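Gram-negative insecticidal protein (Chromobacterium piscinae, PDB 6FBM) is an insecticidal protein of the MACPF and beta-tripod families that probably kills insect cells by forming pores in their membranes. Local coordinates at residues V65-D76 against Y121-Y132. Residues are numbered along the deposited sequence; the frame is centred on the assembly and turned at random.
Sequences VHTYFHSDFKQD and YSSTREAHVLWY
Two long antiparallel strands of the bent beta-sheet of the MACPF domain pair here, His-66 facing Tyr-132 and Asp-76 facing Ser-123. On its other side, strand 120-134 is paired with strand 179-187. From Asp-76 with Ser-123 to His-70 with Val-129 the ladder is regular. A beta bulge then shifts the register before Thr-67 meets Trp-131, and the second strand turns a corner at Leu-130.

The face with Asp-76 and Lys-74 carries a salt bridge. Arg-125 NH1 reaches Asp-76 OD2 at 2.7 Å, in the guanidinium plane but 38° above the carboxylate plane. Arg-125 NH1 also donates to Ser-123 OG at 3.1 Å; both partners lie near the guanidinium plane, and Tyr-29 makes a cation-pi contact with the group. Lys-74 CB lies over one of its faces, while the Lys-74 amine goes to Asp-274. Farther along, Tyr-132 OH meets the edge of the His-70 ring at CE1 (3.2 Å). With CG between the backbone N and the carbonyl carbon (chi1 82°), the His-70 ring turns back along its own strand, where ND1 donates to Tyr-68 O in the ring plane. Tyr-68 CE2 sits over the centre of the imidazole.

On the opposite face, Ser-71 OG lies over the His-128 ring, whose NE2 bonds to Glu-126 OE2, which also bonds Tyr-206. Phe-73 CZ touches Thr-124 CG2 at 3.5 Å. Gln-75, next along this face, bonds to the other branch of this threonine and to Ser-199 O: its NE2 meets Thr-124 OG1 at 2.8 Å, nearly straight at 176° and in the amide plane.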
loop_
_atom_site.group_PDB
_atom_site.type_symbol
_atom_site.label_atom_id
_atom_site.label_comp_id
_atom_site.label_asym_id
_atom_site.label_seq_id
_atom_site.Cartn_x
_atom_site.Cartn_y
_atom_site.Cartn_z
ATOM N N VAL A 65 6.943 4.038 31.786
ATOM C CA VAL A 65 7.626 4.436 30.590
ATOM C C VAL A 65 8.221 5.791 30.830
ATOM O O VAL A 65 7.528 6.709 31.278
ATOM C CB VAL A 65 6.655 4.496 29.398
ATOM C CG1 VAL A 65 7.351 5.034 28.163
ATOM C CG2 VAL A 65 6.069 3.108 29.128
ATOM N N HIS A 66 9.493 5.908 30.494
ATOM C CA HIS A 66 10.235 7.164 30.513
ATOM C C HIS A 66 10.782 7.440 29.140
ATOM O O HIS A 66 11.679 6.752 28.690
ATOM C CB HIS A 66 11.383 7.081 31.554
ATOM C CG HIS A 66 10.912 7.228 32.956
ATOM N ND1 HIS A 66 10.492 6.146 33.713
ATOM C CD2 HIS A 66 10.674 8.332 33.708
ATOM C CE1 HIS A 66 10.038 6.575 34.879
ATOM N NE2 HIS A 66 10.142 7.895 34.903
ATOM N N THR A 67 10.243 8.431 28.455
ATOM C CA THR A 67 10.765 8.789 27.134
ATOM C C THR A 67 12.022 9.602 27.342
ATOM O O THR A 67 12.058 10.443 28.224
ATOM C CB THR A 67 9.756 9.566 26.260
ATOM O OG1 THR A 67 9.595 10.879 26.778
ATOM C CG2 THR A 67 8.450 8.852 26.209
ATOM N N TYR A 68 13.057 9.315 26.564
ATOM C CA TYR A 68 14.266 10.125 26.549
ATOM C C TYR A 68 14.914 9.927 25.178
ATOM O O TYR A 68 15.655 8.991 24.955
ATOM C CB TYR A 68 15.214 9.839 27.735
ATOM C CG TYR A 68 16.437 10.759 27.814
ATOM C CD1 TYR A 68 16.468 12.022 27.155
ATOM C CD2 TYR A 68 17.569 10.370 28.534
ATOM C CE1 TYR A 68 17.587 12.834 27.205
ATOM C CE2 TYR A 68 18.702 11.177 28.594
ATOM C CZ TYR A 68 18.708 12.411 27.934
ATOM O OH TYR A 68 19.822 13.229 27.987
ATOM N N PHE A 69 14.601 10.798 24.237
ATOM C CA PHE A 69 15.144 10.675 22.901
ATOM C C PHE A 69 16.598 11.149 22.915
ATOM O O PHE A 69 16.855 12.344 22.864
ATOM C CB PHE A 69 14.287 11.491 21.923
ATOM C CG PHE A 69 14.679 11.305 20.482
ATOM C CD1 PHE A 69 15.869 11.860 19.992
ATOM C CD2 PHE A 69 13.895 10.538 19.602
ATOM C CE1 PHE A 69 16.272 11.658 18.674
ATOM C CE2 PHE A 69 14.325 10.303 18.303
ATOM C CZ PHE A 69 15.498 10.879 17.831
ATOM N N HIS A 70 17.530 10.208 23.016
ATOM C CA HIS A 70 18.961 10.542 23.032
ATOM C C HIS A 70 19.856 9.345 22.691
ATOM O O HIS A 70 19.392 8.203 22.649
ATOM C CB HIS A 70 19.373 11.175 24.379
ATOM C CG HIS A 70 19.626 10.169 25.442
ATOM N ND1 HIS A 70 18.683 9.240 25.825
ATOM C CD2 HIS A 70 20.773 9.827 26.079
ATOM C CE1 HIS A 70 19.208 8.429 26.732
ATOM N NE2 HIS A 70 20.473 8.769 26.914
ATOM N N SER A 71 21.139 9.651 22.478
ATOM C CA SER A 71 22.195 8.687 22.113
ATOM C C SER A 71 23.162 8.447 23.277
ATOM O O SER A 71 23.766 9.385 23.774
ATOM C CB SER A 71 22.978 9.194 20.908
ATOM O OG SER A 71 22.216 9.008 19.739
ATOM N N ASP A 72 23.290 7.186 23.695
ATOM C CA ASP A 72 24.326 6.767 24.654
ATOM C C ASP A 72 25.433 6.162 23.822
ATOM O O ASP A 72 25.210 5.282 22.984
ATOM C CB ASP A 72 23.805 5.754 25.697
ATOM C CG ASP A 72 22.942 6.421 26.802
ATOM O OD1 ASP A 72 23.311 7.557 27.186
ATOM O OD2 ASP A 72 21.909 5.825 27.282
ATOM N N PHE A 73 26.647 6.640 24.049
ATOM C CA PHE A 73 27.826 6.126 23.386
ATOM C C PHE A 73 28.660 5.362 24.409
ATOM O O PHE A 73 28.939 5.863 25.476
ATOM C CB PHE A 73 28.607 7.288 22.815
ATOM C CG PHE A 73 29.768 6.870 21.998
ATOM C CD1 PHE A 73 29.602 6.538 20.659
ATOM C CD2 PHE A 73 31.049 6.803 22.571
ATOM C CE1 PHE A 73 30.688 6.139 19.898
ATOM C CE2 PHE A 73 32.145 6.402 21.820
ATOM C CZ PHE A 73 31.963 6.064 20.487
ATOM N N LYS A 74 29.049 4.141 24.085
ATOM C CA LYS A 74 29.784 3.285 25.028
ATOM C C LYS A 74 30.873 2.543 24.295
ATOM O O LYS A 74 30.655 2.093 23.180
ATOM C CB LYS A 74 28.872 2.249 25.654
ATOM C CG LYS A 74 28.154 2.722 26.908
ATOM C CD LYS A 74 27.184 1.692 27.477
ATOM C CE LYS A 74 25.708 1.778 27.039
ATOM N NZ LYS A 74 24.692 1.934 28.122
ATOM N N GLN A 75 32.028 2.397 24.933
ATOM C CA GLN A 75 33.111 1.564 24.409
ATOM C C GLN A 75 33.637 0.612 25.465
ATOM O O GLN A 75 33.920 1.007 26.588
ATOM C CB GLN A 75 34.251 2.426 23.911
ATOM C CG GLN A 75 33.915 3.206 22.641
ATOM C CD GLN A 75 35.131 3.890 22.084
ATOM O OE1 GLN A 75 35.744 4.713 22.764
ATOM N NE2 GLN A 75 35.504 3.541 20.854
ATOM N N ASP A 76 33.764 -0.651 25.092
ATOM C CA ASP A 76 34.530 -1.614 25.869
ATOM C C ASP A 76 35.691 -2.020 25.013
ATOM O O ASP A 76 35.501 -2.546 23.935
ATOM C CB ASP A 76 33.684 -2.829 26.226
ATOM C CG ASP A 76 32.458 -2.452 27.048
ATOM O OD1 ASP A 76 32.593 -1.689 28.046
ATOM O OD2 ASP A 76 31.368 -2.910 26.659
ATOM N N TYR A 121 40.388 -5.924 21.269
ATOM C CA TYR A 121 38.988 -6.159 21.098
ATOM C C TYR A 121 38.267 -4.876 21.488
ATOM O O TYR A 121 38.436 -4.389 22.618
ATOM C CB TYR A 121 38.557 -7.327 22.004
ATOM C CG TYR A 121 39.367 -8.572 21.753
ATOM C CD1 TYR A 121 39.098 -9.388 20.668
ATOM C CD2 TYR A 121 40.435 -8.917 22.584
ATOM C CE1 TYR A 121 39.847 -10.521 20.424
ATOM C CE2 TYR A 121 41.195 -10.045 22.349
ATOM C CZ TYR A 121 40.896 -10.845 21.261
ATOM O OH TYR A 121 41.654 -11.976 21.000
ATOM N N SER A 122 37.489 -4.312 20.557
ATOM C CA SER A 122 36.702 -3.121 20.867
ATOM C C SER A 122 35.260 -3.342 20.466
ATOM O O SER A 122 34.968 -3.882 19.390
ATOM C CB SER A 122 37.258 -1.885 20.162
ATOM O OG SER A 122 37.320 -2.068 18.750
ATOM N N SER A 123 34.349 -2.906 21.334
ATOM C CA SER A 123 32.942 -2.757 20.988
ATOM C C SER A 123 32.607 -1.296 21.140
ATOM O O SER A 123 32.661 -0.761 22.250
ATOM C CB SER A 123 32.076 -3.607 21.904
ATOM O OG SER A 123 30.698 -3.242 21.819
ATOM N N THR A 124 32.276 -0.640 20.035
ATOM C CA THR A 124 31.870 0.742 20.065
ATOM C C THR A 124 30.377 0.750 19.752
ATOM O O THR A 124 29.989 0.455 18.623
ATOM C CB THR A 124 32.683 1.540 19.058
ATOM O OG1 THR A 124 34.048 1.573 19.488
ATOM C CG2 THR A 124 32.171 2.952 18.957
ATOM N N ARG A 125 29.565 1.088 20.766
ATOM C CA ARG A 125 28.108 0.985 20.690
ATOM C C ARG A 125 27.463 2.349 20.795
ATOM O O ARG A 125 27.770 3.146 21.687
ATOM C CB ARG A 125 27.537 0.086 21.785
ATOM C CG ARG A 125 28.232 -1.261 21.909
ATOM C CD ARG A 125 27.434 -2.282 22.730
ATOM N NE ARG A 125 27.355 -1.910 24.141
ATOM C CZ ARG A 125 28.361 -2.053 25.008
ATOM N NH1 ARG A 125 29.556 -2.582 24.644
ATOM N NH2 ARG A 125 28.177 -1.647 26.261
ATOM N N GLU A 126 26.578 2.624 19.848
ATOM C CA GLU A 126 25.806 3.832 19.881
ATOM C C GLU A 126 24.371 3.411 20.016
ATOM O O GLU A 126 23.791 2.837 19.090
ATOM C CB GLU A 126 26.021 4.656 18.633
ATOM C CG GLU A 126 25.338 5.995 18.727
ATOM C CD GLU A 126 25.592 6.858 17.544
ATOM O OE1 GLU A 126 26.066 7.974 17.794
ATOM O OE2 GLU A 126 25.317 6.447 16.400
ATOM N N ALA A 127 23.807 3.707 21.172
ATOM C CA ALA A 127 22.458 3.288 21.511
ATOM C C ALA A 127 21.531 4.489 21.305
ATOM O O ALA A 127 21.728 5.550 21.918
ATOM C CB ALA A 127 22.402 2.794 22.946
ATOM N N HIS A 128 20.546 4.331 20.411
ATOM C CA HIS A 128 19.590 5.383 20.125
ATOM C C HIS A 128 18.337 5.073 20.934
ATOM O O HIS A 128 17.460 4.366 20.473
ATOM C CB HIS A 128 19.326 5.442 18.636
ATOM C CG HIS A 128 20.512 5.906 17.838
ATOM N ND1 HIS A 128 20.507 7.090 17.119
ATOM C CD2 HIS A 128 21.751 5.383 17.691
ATOM C CE1 HIS A 128 21.688 7.256 16.548
ATOM N NE2 HIS A 128 22.457 6.233 16.875
ATOM N N VAL A 129 18.282 5.600 22.149
ATOM C CA VAL A 129 17.184 5.306 23.056
ATOM C C VAL A 129 16.004 6.179 22.703
ATOM O O VAL A 129 16.162 7.378 22.521
ATOM C CB VAL A 129 17.556 5.603 24.530
ATOM C CG1 VAL A 129 16.388 5.274 25.471
ATOM C CG2 VAL A 129 18.829 4.843 24.939
ATOM N N LEU A 130 14.833 5.574 22.564
ATOM C CA LEU A 130 13.596 6.326 22.454
ATOM C C LEU A 130 12.933 6.406 23.838
ATOM O O LEU A 130 12.516 7.477 24.264
ATOM C CB LEU A 130 12.675 5.667 21.419
ATOM C CG LEU A 130 13.324 5.473 20.045
ATOM C CD1 LEU A 130 12.436 4.633 19.169
ATOM C CD2 LEU A 130 13.655 6.783 19.348
ATOM N N TRP A 131 12.814 5.272 24.522
ATOM C CA TRP A 131 12.289 5.249 25.874
ATOM C C TRP A 131 12.825 4.083 26.662
ATOM O O TRP A 131 13.423 3.165 26.094
ATOM C CB TRP A 131 10.757 5.200 25.873
ATOM C CG TRP A 131 10.208 4.158 25.011
ATOM C CD1 TRP A 131 9.994 2.874 25.354
ATOM C CD2 TRP A 131 9.763 4.308 23.663
ATOM N NE1 TRP A 131 9.404 2.183 24.290
ATOM C CE2 TRP A 131 9.225 3.071 23.259
ATOM C CE3 TRP A 131 9.683 5.389 22.793
ATOM C CZ2 TRP A 131 8.727 2.860 21.983
ATOM C CZ3 TRP A 131 9.174 5.193 21.538
ATOM C CH2 TRP A 131 8.701 3.941 21.136
ATOM N N TYR A 132 12.635 4.155 27.978
ATOM C CA TYR A 132 12.900 3.066 28.877
ATOM C C TYR A 132 11.547 2.544 29.326
ATOM O O TYR A 132 10.591 3.307 29.474
ATOM C CB TYR A 132 13.722 3.534 30.081
ATOM C CG TYR A 132 15.035 4.229 29.746
ATOM C CD1 TYR A 132 16.196 3.481 29.549
ATOM C CD2 TYR A 132 15.140 5.625 29.667
ATOM C CE1 TYR A 132 17.421 4.084 29.253
ATOM C CE2 TYR A 132 16.358 6.243 29.364
ATOM C CZ TYR A 132 17.507 5.472 29.153
ATOM O OH TYR A 132 18.756 6.043 28.845
HETATM O O HOH W 1 11.000 3.654 32.719
#